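Local coordinates for mandelate racemase/muconate lactonizing enzyme family protein (Roseovarius nubinhibens ISM, PDB 3U4F), which is a magnesium-binding TIM-barrel protein of the enolase superfamily, probably a racemase or hydro-lyase of the mandelate racemase family, at residues Q241-E244 / V245-L249; C209-P212 / A213-I216; C78-L81 / D82-L85; G219-L222 / Q223-F227. All blocks are in the same frame, centred on the assembly; numbering follows the deposited sequence.

Interaction 1 (Q241-E244 / V245-L249). With MG (magnesium ion), chain G.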
ATOM      1  N   GLN A 241      -9.152  17.848  -3.408  1.00 11.26           N
ATOM      2  CA  GLN A 241      -9.065  18.437  -4.760  1.00 11.66           C
ATOM      3  C   GLN A 241     -10.193  17.920  -5.648  1.00 10.77           C
ATOM      4  O   GLN A 241     -10.899  18.693  -6.330  1.00 10.15           O
ATOM      5  CB  GLN A 241      -7.711  18.154  -5.404  1.00 11.87           C
ATOM      6  CG  GLN A 241      -6.506  18.831  -4.704  1.00 12.65           C
ATOM      7  CD  GLN A 241      -5.195  18.611  -5.432  1.00 14.60           C
ATOM      8  OE1 GLN A 241      -5.175  18.265  -6.606  1.00 15.02           O
ATOM      9  NE2 GLN A 241      -4.085  18.810  -4.733  1.00 16.64           N
ATOM     10  N   THR A 242     -10.364  16.598  -5.645  1.00 10.38           N
ATOM     11  CA  THR A 242     -11.426  15.983  -6.455  1.00 10.06           C
ATOM     12  C   THR A 242     -12.819  16.493  -6.037  1.00  9.93           C
ATOM     13  O   THR A 242     -13.655  16.776  -6.883  1.00  9.30           O
ATOM     14  CB  THR A 242     -11.345  14.449  -6.344  1.00  9.85           C
ATOM     15  OG1 THR A 242     -10.023  14.036  -6.743  1.00  8.39           O
ATOM     16  CG2 THR A 242     -12.392  13.787  -7.243  1.00 11.46           C
ATOM     17  N   LYS A 243     -13.055  16.613  -4.731  1.00 10.62           N
ATOM     18  CA  LYS A 243     -14.325  17.171  -4.240  1.00 11.74           C
ATOM     19  C   LYS A 243     -14.567  18.599  -4.758  1.00 12.13           C
ATOM     20  O   LYS A 243     -15.666  18.939  -5.207  1.00 11.56           O
ATOM     21  CB  LYS A 243     -14.330  17.158  -2.721  1.00 11.10           C
ATOM     22  CG  LYS A 243     -15.635  17.617  -2.068  1.00 14.63           C
ATOM     23  CD  LYS A 243     -15.533  17.430  -0.563  1.00 20.77           C
ATOM     24  CE  LYS A 243     -16.472  18.344   0.220  1.00 25.13           C
ATOM     25  NZ  LYS A 243     -17.836  17.784   0.168  1.00 25.37           N
ATOM     26  N   GLU A 244     -13.543  19.447  -4.692  1.00 12.62           N
ATOM     27  CA  GLU A 244     -13.685  20.795  -5.250  1.00 12.60           C
ATOM     28  C   GLU A 244     -14.161  20.776  -6.702  1.00 12.03           C
ATOM     29  O   GLU A 244     -15.017  21.585  -7.105  1.00 10.26           O
ATOM     30  CB  GLU A 244     -12.373  21.578  -5.163  1.00 13.89           C
ATOM     31  CG  GLU A 244     -12.624  23.086  -5.338  1.00 17.41           C
ATOM     32  CD  GLU A 244     -11.342  23.906  -5.406  1.00 21.55           C
ATOM     33  OE1 GLU A 244     -10.307  23.471  -4.826  1.00 17.41           O
ATOM     34  OE2 GLU A 244     -11.407  24.983  -6.054  1.00 20.96           O
ATOM     35  N   VAL A 245     -13.601  19.869  -7.498  1.00 10.50           N
ATOM     36  CA  VAL A 245     -13.997  19.756  -8.895  1.00 10.42           C
ATOM     37  C   VAL A 245     -15.451  19.296  -9.060  1.00 10.19           C
ATOM     38  O   VAL A 245     -16.221  19.929  -9.799  1.00 10.17           O
ATOM     39  CB  VAL A 245     -13.029  18.849  -9.677  1.00  9.94           C
ATOM     40  CG1 VAL A 245     -13.424  18.776 -11.145  1.00  8.76           C
ATOM     41  CG2 VAL A 245     -11.583  19.384  -9.508  1.00  8.89           C
ATOM     42  N   SER A 246     -15.815  18.203  -8.376  1.00 10.93           N
ATOM     43  CA  SER A 246     -17.214  17.725  -8.297  1.00 12.22           C
ATOM     44  C   SER A 246     -18.161  18.827  -7.899  1.00 11.54           C
ATOM     45  O   SER A 246     -19.226  18.982  -8.502  1.00 11.18           O
ATOM     46  CB  SER A 246     -17.368  16.615  -7.233  1.00 12.41           C
ATOM     47  OG  SER A 246     -16.717  15.484  -7.726  1.00 19.25           O
ATOM     48  N   GLU A 247     -17.796  19.582  -6.871  1.00 12.56           N
ATOM     49  CA  GLU A 247     -18.690  20.666  -6.404  1.00 14.60           C
ATOM     50  C   GLU A 247     -18.887  21.788  -7.420  1.00 14.71           C
ATOM     51  O   GLU A 247     -19.977  22.377  -7.483  1.00 15.47           O
ATOM     52  CB  GLU A 247     -18.266  21.216  -5.031  1.00 14.52           C
ATOM     53  CG  GLU A 247     -18.525  20.248  -3.876  1.00 20.29           C
ATOM     54  CD  GLU A 247     -17.897  20.710  -2.556  1.00 26.42           C
ATOM     55  OE1 GLU A 247     -16.783  21.289  -2.568  1.00 32.56           O
ATOM     56  OE2 GLU A 247     -18.515  20.495  -1.493  1.00 31.25           O
ATOM     57  N   ALA A 248     -17.852  22.094  -8.207  1.00 14.34           N
ATOM     58  CA  ALA A 248     -17.934  23.163  -9.208  1.00 14.38           C
ATOM     59  C   ALA A 248     -18.604  22.748 -10.529  1.00 14.36           C
ATOM     60  O   ALA A 248     -19.032  23.611 -11.300  1.00 13.06           O
ATOM     61  CB  ALA A 248     -16.528  23.766  -9.489  1.00 14.40           C
ATOM     62  N   LEU A 249     -18.672  21.448 -10.808  1.00 13.10           N
ATOM     63  CA  LEU A 249     -19.174  20.977 -12.116  1.00 12.58           C
ATOM     64  C   LEU A 249     -20.517  20.250 -12.048  1.00 12.23           C
ATOM     65  O   LEU A 249     -20.821  19.600 -11.067  1.00 12.83           O
ATOM     66  CB  LEU A 249     -18.165  20.060 -12.805  1.00 12.24           C
ATOM     67  CG  LEU A 249     -16.810  20.708 -13.092  1.00 11.28           C
ATOM     68  CD1 LEU A 249     -15.812  19.643 -13.605  1.00 12.07           C
ATOM     69  CD2 LEU A 249     -16.979  21.818 -14.131  1.00  8.18           C
TER
HETATM   70 MG    MG G 374     -20.864  18.233  -9.501  1.00 14.63          MG
HETATM   71  O   HOH W   1     -19.758  16.780 -10.540  1.00 13.25           O
HETATM   72  O   HOH W   2     -21.138  16.883  -7.880  1.00 12.03           O
HETATM   73  O   HOH W   3     -22.734  17.484 -10.275  1.00 13.44           O
HETATM   74  O   HOH W   4     -22.130  19.686  -8.494  1.00 11.03           O

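Interaction 2 (C209-P212 / A213-I216)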
ATOM      1  N   CYS A 209      -4.097  14.059 -13.604  1.00 11.15           N
ATOM      2  CA  CYS A 209      -3.235  15.099 -14.183  1.00 11.60           C
ATOM      3  C   CYS A 209      -3.344  16.469 -13.519  1.00 11.99           C
ATOM      4  O   CYS A 209      -2.323  17.111 -13.246  1.00 12.78           O
ATOM      5  CB  CYS A 209      -3.579  15.257 -15.661  1.00 11.23           C
ATOM      6  SG  CYS A 209      -2.464  16.389 -16.523  1.00 14.74           S
ATOM      7  N   TYR A 210      -4.579  16.917 -13.234  1.00 11.65           N
ATOM      8  CA  TYR A 210      -4.829  18.351 -13.053  1.00 11.01           C
ATOM      9  C   TYR A 210      -4.919  18.884 -11.627  1.00 11.37           C
ATOM     10  O   TYR A 210      -5.402  18.202 -10.730  1.00 11.89           O
ATOM     11  CB  TYR A 210      -6.107  18.710 -13.798  1.00 10.30           C
ATOM     12  CG  TYR A 210      -6.013  18.493 -15.291  1.00 11.70           C
ATOM     13  CD1 TYR A 210      -5.202  19.310 -16.079  1.00 11.21           C
ATOM     14  CD2 TYR A 210      -6.736  17.476 -15.922  1.00 12.91           C
ATOM     15  CE1 TYR A 210      -5.134  19.132 -17.485  1.00 14.95           C
ATOM     16  CE2 TYR A 210      -6.671  17.285 -17.293  1.00 15.21           C
ATOM     17  CZ  TYR A 210      -5.878  18.115 -18.072  1.00 14.79           C
ATOM     18  OH  TYR A 210      -5.823  17.931 -19.428  1.00 16.54           O
ATOM     19  N   ALA A 211      -4.504  20.135 -11.417  1.00 11.05           N
ATOM     20  CA  ALA A 211      -4.957  20.845 -10.217  1.00 11.05           C
ATOM     21  C   ALA A 211      -6.453  21.187 -10.386  1.00 10.75           C
ATOM     22  O   ALA A 211      -6.941  21.234 -11.517  1.00 10.12           O
ATOM     23  CB  ALA A 211      -4.134  22.123 -10.015  1.00 11.42           C
ATOM     24  N   PRO A 212      -7.182  21.431  -9.271  1.00 10.72           N
ATOM     25  CA  PRO A 212      -8.639  21.630  -9.389  1.00 10.49           C
ATOM     26  C   PRO A 212      -9.074  22.745 -10.364  1.00 10.95           C
ATOM     27  O   PRO A 212      -9.986  22.537 -11.155  1.00 10.30           O
ATOM     28  CB  PRO A 212      -9.062  21.984  -7.967  1.00 10.81           C
ATOM     29  CG  PRO A 212      -7.990  21.381  -7.069  1.00 11.61           C
ATOM     30  CD  PRO A 212      -6.727  21.408  -7.863  1.00 11.92           C
ATOM     31  N   ALA A 213      -8.410  23.914 -10.335  1.00 10.41           N
ATOM     32  CA  ALA A 213      -8.815  24.968 -11.254  1.00  9.65           C
ATOM     33  C   ALA A 213      -8.609  24.576 -12.728  1.00  9.77           C
ATOM     34  O   ALA A 213      -9.419  24.943 -13.596  1.00  9.70           O
ATOM     35  CB  ALA A 213      -8.099  26.293 -10.931  1.00 10.89           C
ATOM     36  N   GLN A 214      -7.541  23.836 -13.021  1.00  9.43           N
ATOM     37  CA  GLN A 214      -7.338  23.356 -14.391  1.00  9.66           C
ATOM     38  C   GLN A 214      -8.422  22.353 -14.775  1.00  9.51           C
ATOM     39  O   GLN A 214      -8.852  22.303 -15.929  1.00  9.02           O
ATOM     40  CB  GLN A 214      -6.001  22.670 -14.534  1.00 10.57           C
ATOM     41  CG  GLN A 214      -4.782  23.587 -14.401  1.00 10.49           C
ATOM     42  CD  GLN A 214      -3.509  22.776 -14.400  1.00 15.57           C
ATOM     43  OE1 GLN A 214      -3.344  21.838 -13.619  1.00 11.70           O
ATOM     44  NE2 GLN A 214      -2.602  23.126 -15.295  1.00 18.82           N
ATOM     45  N   ALA A 215      -8.809  21.523 -13.818  1.00  8.67           N
ATOM     46  CA  ALA A 215      -9.813  20.501 -14.074  1.00  8.76           C
ATOM     47  C   ALA A 215     -11.180  21.158 -14.225  1.00  9.11           C
ATOM     48  O   ALA A 215     -12.010  20.692 -15.011  1.00  9.76           O
ATOM     49  CB  ALA A 215      -9.820  19.496 -12.948  1.00  8.23           C
ATOM     50  N   ILE A 216     -11.420  22.246 -13.496  1.00  9.21           N
ATOM     51  CA  ILE A 216     -12.718  22.919 -13.604  1.00 11.05           C
ATOM     52  C   ILE A 216     -12.848  23.580 -14.980  1.00 12.09           C
ATOM     53  O   ILE A 216     -13.919  23.530 -15.607  1.00 12.12           O
ATOM     54  CB  ILE A 216     -12.945  23.893 -12.425  1.00 11.42           C
ATOM     55  CG1 ILE A 216     -13.189  23.070 -11.163  1.00 11.65           C
ATOM     56  CG2 ILE A 216     -14.121  24.835 -12.693  1.00 12.85           C
ATOM     57  CD1 ILE A 216     -12.918  23.794  -9.890  1.00 11.57           C
TER

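Interaction 3 (C78-L81 / D82-L85)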
ATOM      1  N   CYS A  78     -14.234 -20.355   5.747  1.00 34.90           N
ATOM      2  CA  CYS A  78     -14.408 -19.135   4.935  1.00 36.02           C
ATOM      3  C   CYS A  78     -15.862 -18.798   4.554  1.00 35.33           C
ATOM      4  O   CYS A  78     -16.087 -17.960   3.672  1.00 35.36           O
ATOM      5  CB  CYS A  78     -13.517 -19.156   3.684  1.00 36.18           C
ATOM      6  SG  CYS A  78     -13.677 -20.617   2.631  1.00 41.46           S
ATOM      7  N   SER A  79     -16.832 -19.463   5.194  1.00 34.36           N
ATOM      8  CA  SER A  79     -18.251 -19.099   5.061  1.00 33.13           C
ATOM      9  C   SER A  79     -18.464 -17.581   5.227  1.00 31.54           C
ATOM     10  O   SER A  79     -18.993 -16.934   4.298  1.00 31.95           O
ATOM     11  CB  SER A  79     -19.152 -19.928   6.013  1.00 33.46           C
ATOM     12  OG  SER A  79     -18.951 -19.627   7.393  1.00 34.81           O
ATOM     13  N   ASP A  80     -18.026 -17.010   6.368  1.00 29.17           N
ATOM     14  CA  ASP A  80     -17.971 -15.536   6.529  1.00 25.94           C
ATOM     15  C   ASP A  80     -16.684 -15.036   5.875  1.00 23.83           C
ATOM     16  O   ASP A  80     -15.702 -14.667   6.551  1.00 22.13           O
ATOM     17  CB  ASP A  80     -18.053 -15.099   8.005  1.00 26.19           C
ATOM     18  CG  ASP A  80     -18.243 -13.579   8.171  1.00 27.76           C
ATOM     19  OD1 ASP A  80     -18.133 -12.821   7.180  1.00 26.38           O
ATOM     20  OD2 ASP A  80     -18.485 -13.125   9.321  1.00 28.62           O
ATOM     21  N   LEU A  81     -16.700 -15.032   4.544  1.00 21.41           N
ATOM     22  CA  LEU A  81     -15.528 -14.672   3.770  1.00 19.93           C
ATOM     23  C   LEU A  81     -15.044 -13.245   4.102  1.00 19.09           C
ATOM     24  O   LEU A  81     -13.834 -12.984   4.149  1.00 18.48           O
ATOM     25  CB  LEU A  81     -15.806 -14.850   2.274  1.00 19.44           C
ATOM     26  CG  LEU A  81     -14.609 -14.686   1.345  1.00 18.18           C
ATOM     27  CD1 LEU A  81     -13.419 -15.511   1.863  1.00 18.38           C
ATOM     28  CD2 LEU A  81     -14.965 -15.115  -0.066  1.00 17.17           C
ATOM     29  N   ASP A  82     -15.986 -12.336   4.326  1.00 18.42           N
ATOM     30  CA  ASP A  82     -15.651 -10.950   4.644  1.00 18.59           C
ATOM     31  C   ASP A  82     -14.813 -10.871   5.927  1.00 18.30           C
ATOM     32  O   ASP A  82     -13.848 -10.114   5.994  1.00 16.08           O
ATOM     33  CB  ASP A  82     -16.914 -10.096   4.807  1.00 19.35           C
ATOM     34  CG  ASP A  82     -17.334  -9.415   3.517  1.00 21.92           C
ATOM     35  OD1 ASP A  82     -16.460  -8.912   2.761  1.00 20.38           O
ATOM     36  OD2 ASP A  82     -18.551  -9.412   3.249  1.00 24.30           O
ATOM     37  N   ASP A  83     -15.184 -11.666   6.934  1.00 17.95           N
ATOM     38  CA  ASP A  83     -14.437 -11.653   8.189  1.00 18.38           C
ATOM     39  C   ASP A  83     -13.046 -12.256   8.054  1.00 17.58           C
ATOM     40  O   ASP A  83     -12.106 -11.753   8.650  1.00 17.44           O
ATOM     41  CB  ASP A  83     -15.196 -12.316   9.346  1.00 19.62           C
ATOM     42  CG  ASP A  83     -14.444 -12.183  10.672  1.00 22.18           C
ATOM     43  OD1 ASP A  83     -14.227 -11.028  11.137  1.00 26.54           O
ATOM     44  OD2 ASP A  83     -14.037 -13.229  11.215  1.00 26.96           O
ATOM     45  N   LEU A  84     -12.915 -13.306   7.254  1.00 16.05           N
ATOM     46  CA  LEU A  84     -11.627 -13.934   7.034  1.00 14.90           C
ATOM     47  C   LEU A  84     -10.678 -13.010   6.252  1.00 14.47           C
ATOM     48  O   LEU A  84      -9.498 -12.930   6.577  1.00 13.29           O
ATOM     49  CB  LEU A  84     -11.797 -15.275   6.317  1.00 15.32           C
ATOM     50  CG  LEU A  84     -10.576 -16.140   5.995  1.00 16.52           C
ATOM     51  CD1 LEU A  84      -9.744 -16.414   7.253  1.00 17.63           C
ATOM     52  CD2 LEU A  84     -10.959 -17.470   5.332  1.00 17.48           C
ATOM     53  N   LEU A  85     -11.197 -12.325   5.225  1.00 13.06           N
ATOM     54  CA  LEU A  85     -10.427 -11.296   4.535  1.00 12.66           C
ATOM     55  C   LEU A  85      -9.962 -10.170   5.470  1.00 12.89           C
ATOM     56  O   LEU A  85      -8.817  -9.699   5.369  1.00 11.75           O
ATOM     57  CB  LEU A  85     -11.228 -10.725   3.353  1.00 12.52           C
ATOM     58  CG  LEU A  85     -11.510 -11.727   2.232  1.00 12.35           C
ATOM     59  CD1 LEU A  85     -12.625 -11.205   1.304  1.00 14.61           C
ATOM     60  CD2 LEU A  85     -10.213 -12.066   1.434  1.00 16.46           C
TER

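Interaction 4 (G219-L222 / Q223-F227)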
ATOM      1  N   GLY A 219     -13.522  20.814 -17.261  1.00 10.97           N
ATOM      2  CA  GLY A 219     -14.898  20.398 -16.996  1.00 11.87           C
ATOM      3  C   GLY A 219     -15.938  21.262 -17.702  1.00 13.17           C
ATOM      4  O   GLY A 219     -16.976  20.757 -18.156  1.00 12.28           O
ATOM      5  N   LYS A 220     -15.670  22.564 -17.798  1.00 13.23           N
ATOM      6  CA  LYS A 220     -16.556  23.474 -18.569  1.00 14.76           C
ATOM      7  C   LYS A 220     -16.571  23.173 -20.056  1.00 14.20           C
ATOM      8  O   LYS A 220     -17.632  23.213 -20.683  1.00 15.37           O
ATOM      9  CB  LYS A 220     -16.148  24.949 -18.416  1.00 15.38           C
ATOM     10  CG  LYS A 220     -15.975  25.417 -17.008  1.00 19.61           C
ATOM     11  CD  LYS A 220     -17.164  25.155 -16.162  1.00 24.52           C
ATOM     12  CE  LYS A 220     -16.915  25.722 -14.790  1.00 29.00           C
ATOM     13  NZ  LYS A 220     -16.610  27.180 -14.863  1.00 30.70           N
ATOM     14  N   LEU A 221     -15.401  22.917 -20.628  1.00 13.39           N
ATOM     15  CA  LEU A 221     -15.292  22.533 -22.030  1.00 13.24           C
ATOM     16  C   LEU A 221     -16.034  21.200 -22.282  1.00 13.04           C
ATOM     17  O   LEU A 221     -16.712  21.032 -23.295  1.00 12.77           O
ATOM     18  CB  LEU A 221     -13.818  22.405 -22.432  1.00 13.85           C
ATOM     19  CG  LEU A 221     -13.446  22.008 -23.865  1.00 14.78           C
ATOM     20  CD1 LEU A 221     -13.904  23.083 -24.888  1.00 18.45           C
ATOM     21  CD2 LEU A 221     -11.929  21.801 -23.990  1.00 16.23           C
ATOM     22  N   LEU A 222     -15.875  20.243 -21.371  1.00 11.95           N
ATOM     23  CA  LEU A 222     -16.550  18.936 -21.496  1.00 11.01           C
ATOM     24  C   LEU A 222     -18.072  19.137 -21.485  1.00 11.59           C
ATOM     25  O   LEU A 222     -18.807  18.552 -22.298  1.00 12.12           O
ATOM     26  CB  LEU A 222     -16.149  18.040 -20.310  1.00 10.04           C
ATOM     27  CG  LEU A 222     -14.689  17.602 -20.244  1.00  9.13           C
ATOM     28  CD1 LEU A 222     -14.438  16.826 -18.950  1.00  8.46           C
ATOM     29  CD2 LEU A 222     -14.329  16.780 -21.448  1.00  8.42           C
ATOM     30  N   GLN A 223     -18.537  19.966 -20.561  1.00 12.76           N
ATOM     31  CA  GLN A 223     -19.956  20.316 -20.472  1.00 14.74           C
ATOM     32  C   GLN A 223     -20.457  20.982 -21.759  1.00 15.93           C
ATOM     33  O   GLN A 223     -21.524  20.608 -22.249  1.00 16.59           O
ATOM     34  CB  GLN A 223     -20.210  21.188 -19.253  1.00 14.76           C
ATOM     35  CG  GLN A 223     -20.106  20.405 -17.939  1.00 15.47           C
ATOM     36  CD  GLN A 223     -20.150  21.275 -16.703  1.00 17.46           C
ATOM     37  OE1 GLN A 223     -20.045  22.512 -16.781  1.00 21.69           O
ATOM     38  NE2 GLN A 223     -20.285  20.649 -15.557  1.00 12.97           N
ATOM     39  N   ASP A 224     -19.693  21.948 -22.292  1.00 16.48           N
ATOM     40  CA  ASP A 224     -20.026  22.607 -23.593  1.00 18.25           C
ATOM     41  C   ASP A 224     -20.167  21.597 -24.752  1.00 17.84           C
ATOM     42  O   ASP A 224     -20.973  21.783 -25.684  1.00 16.84           O
ATOM     43  CB  ASP A 224     -18.965  23.640 -23.984  1.00 18.23           C
ATOM     44  CG  ASP A 224     -18.920  24.850 -23.055  1.00 20.96           C
ATOM     45  OD1 ASP A 224     -19.825  25.053 -22.211  1.00 21.81           O
ATOM     46  OD2 ASP A 224     -17.939  25.610 -23.191  1.00 24.89           O
ATOM     47  N   HIS A 225     -19.395  20.513 -24.692  1.00 16.59           N
ATOM     48  CA  HIS A 225     -19.468  19.501 -25.743  1.00 16.73           C
ATOM     49  C   HIS A 225     -20.217  18.235 -25.370  1.00 16.03           C
ATOM     50  O   HIS A 225     -20.131  17.242 -26.060  1.00 16.57           O
ATOM     51  CB  HIS A 225     -18.081  19.215 -26.324  1.00 17.24           C
ATOM     52  CG  HIS A 225     -17.519  20.380 -27.085  1.00 20.71           C
ATOM     53  ND1 HIS A 225     -16.837  21.407 -26.468  1.00 24.51           N
ATOM     54  CD2 HIS A 225     -17.589  20.709 -28.397  1.00 20.88           C
ATOM     55  CE1 HIS A 225     -16.484  22.305 -27.373  1.00 23.83           C
ATOM     56  NE2 HIS A 225     -16.923  21.903 -28.553  1.00 24.05           N
ATOM     57  N   GLY A 226     -20.991  18.295 -24.297  1.00 15.74           N
ATOM     58  CA  GLY A 226     -21.891  17.212 -23.976  1.00 15.22           C
ATOM     59  C   GLY A 226     -21.236  15.917 -23.510  1.00 14.10           C
ATOM     60  O   GLY A 226     -21.859  14.853 -23.593  1.00 14.77           O
ATOM     61  N   PHE A 227     -20.006  15.990 -22.997  1.00 12.78           N
ATOM     62  CA  PHE A 227     -19.460  14.831 -22.272  1.00 11.33           C
ATOM     63  C   PHE A 227     -20.259  14.554 -20.996  1.00 10.97           C
ATOM     64  O   PHE A 227     -20.854  15.467 -20.390  1.00 10.74           O
ATOM     65  CB  PHE A 227     -17.971  15.007 -21.954  1.00 11.62           C
ATOM     66  CG  PHE A 227     -17.047  14.678 -23.094  1.00 10.80           C
ATOM     67  CD1 PHE A 227     -17.079  15.407 -24.306  1.00 11.54           C
ATOM     68  CD2 PHE A 227     -16.089  13.669 -22.940  1.00  9.96           C
ATOM     69  CE1 PHE A 227     -16.170  15.123 -25.346  1.00 11.55           C
ATOM     70  CE2 PHE A 227     -15.189  13.362 -23.969  1.00  8.13           C
ATOM     71  CZ  PHE A 227     -15.223  14.093 -25.171  1.00 12.24           C
TER

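Interaction 1 (Q241-E244 / V245-L249)
K243 and E247 meet one helical turn apart through a salt bridge, its hydrogen bond long and weak. K243 NZ lies 3.3 Å from E247 OE2. The lysine crosses the glutamate chain at a slant, with CE 3.4 Å from OE2 and CG touching CD and OE1. K243 CG stands anti to the backbone N (chi1 -176°), and the chain stays extended until a bend at chi4 turns NZ to the acid. E247 CG lies beside its own backbone N and packs against K243 O. M271 O is the ammonium's stronger partner, and the glutamate is a second one. V245 CG2 touches Q241 O at 3.3 Å, and S246 CB rests on K243 O.

All this lies on the last turns of helix 239-248, the helix between strands 229-231 and 253-255 in a beta-alpha-beta unit of the barrel. Backbone bonds from V245, S246, E247 and A248 to the carbonyls four residues back form the helical core. S246 N to T242 O is almost straight, at 176°.

The helix ends at A248, and L249 is the first residue beyond it. S246 O in the last turn and L249 O just past the helix each bind the magnesium ion at 2.1 Å, and four waters complete six ligands. The negative end of the helix dipole would suit a cation here. S246 OG instead hydrogen-bonds A273 O. V253 packs against T242, V245 and S246. P212 and I216 of helix 212-224 pack on Q241, E244 and A248.

Interaction 2 (C209-P212 / A213-I216)
Q214 reaches back from the first turn of a helix to the backbone of A211, and its amide stands at 90° to the ring of Y210. The two side chains cross at about a right angle. Q214 CB touches Y210 CD1 at 3.8 Å, and Q214 OE1 lies at the edge of the ring, in its plane. That oxygen accepts a hydrogen bond from A211 N at 3.0 Å. The donor lies in the amide carbonyl plane, with an N-H angle of 157°. Q214 CG sits beside its own backbone N (chi1 -68°), which turns the extended chain back toward the residues before the helix. The other end of the amide has a weak hydrogen bond from NE2 to G177 O.

Y210 CB meets A215 CB at 3.9 Å, and C209 SG lies over the centre of one ring face, 3.9 Å above the plane. I216 CG1 packs on P212 O at 3.2 Å, while I216 N hydrogen-bonds the same oxygen. P212 also packs against Q241, E244 and V245 of helix 239-248.

A211 is the N-cap and P212 the first helical residue, a position where proline loses no helical bond. Helix 212-224 of the TIM barrel starts with half of a capping box: Q214, at N3, accepts from the N-cap N-H, and the alanine has no polar side chain to return the bond.

Interaction 3 (C78-L81 / D82-L85)
D80 is the N-cap of helix 81-91 in the N-terminal domain, and its side chain closes the first turn. D80 OD1 accepts a hydrogen bond from D83 N at 3.2 Å. The N-H comes from above the carboxylate plane, 68° out of it, and the bond is fairly straight at 152°. D80 CG lies anti to the backbone N (chi1 -170°), which swings the carboxylate over the start of the helix. D80 OD2 rests against D83 CB at 3.4 Å. The two side chains cross at a slant. D80 O takes L84 N in its carbonyl plane, and D83 N adds a weak bond to the same oxygen. D80 is also the centre of an inverse gamma turn, closed by a weak bond from L81 N to S79 O.

The negative charge at this helix start would interact favourably with the helix dipole. D83 turns its own carboxylate away, and its OD1 forms a salt bridge with R176 of the second subunit. This first turn therefore takes part in the dimer interface.

On the apolar side, C78 CB touches L84 CD2 at 3.5 Å, tighter than usual for two carbons. L81 CG meets L85 CD1 at 4.0 Å, and the two leucines cross obliquely. L85 CG also packs on L81 O, which accepts the bond from L85 N.

L81 and L85 face helix 98-119 and C288 of helix 287-299. M73 of helix 58-73 touches L81 and L84, and M23, just before strand 25-32, packs on C78.

Interaction 4 (G219-L222 / Q223-F227)
L222 CG lies beside its own backbone N (chi1 -67°), and F227 has a similar first torsion (-81°), so that CD2 of the leucine comes over one face of the phenyl ring. This is a CH-pi contact: L222 CD2 is 4.0 Å from the ring centroid, offset toward the rim. H225 also has its ring beside the backbone N. Its ND1 donates to L221 O at 3.2 Å, and the oxygen lies at the ring edge, in plane. H225 N reaches the same carbonyl at 3.1 Å from the opposite face of its plane. L221 O is gripped twice, and the ND1 bond sets the turn of the imidazole. L221 CD1 packs on ND1 and CE1 of H225 at 3.7 Å.

The stretch ends helix 212-224 in a Schellman motif. F227 N bonds L222 O at 2.9 Å, and G226 N bonds Q223 O at 3.1 Å. G226 is the C-prime residue and has the positive phi of that position (70°). The chain then runs on to strand 229-231 of the barrel.

R193 of helix 184-196 hydrogen-bonds the carbonyls of H225 and G226. V189 touches L221, L222 and F227, while L202 and I204 of strand 201-205 touch F227.

How the interactions relate
Interactions 2 and 4 are the start and the end of helix 212-224, with centres 14 Å apart. Interaction 1 lies on the next barrel helix, 239-248, and packs against both. A248 CB meets I216 CD1 of interaction 2 at 3.6 Å, and L249 CD1 meets G219 CA of interaction 4 at 3.6 Å. The magnesium ion of interaction 1 lies about 7 Å from the Q223 side chain of helix 212-224. It is not the ion bound by D205, E231 and E257, which lies about 12 Å from the T242 side chain; the bound guanidine is about 14 Å from T242. Interaction 3 is in the other domain, its centre 36 Å from that of interaction 1.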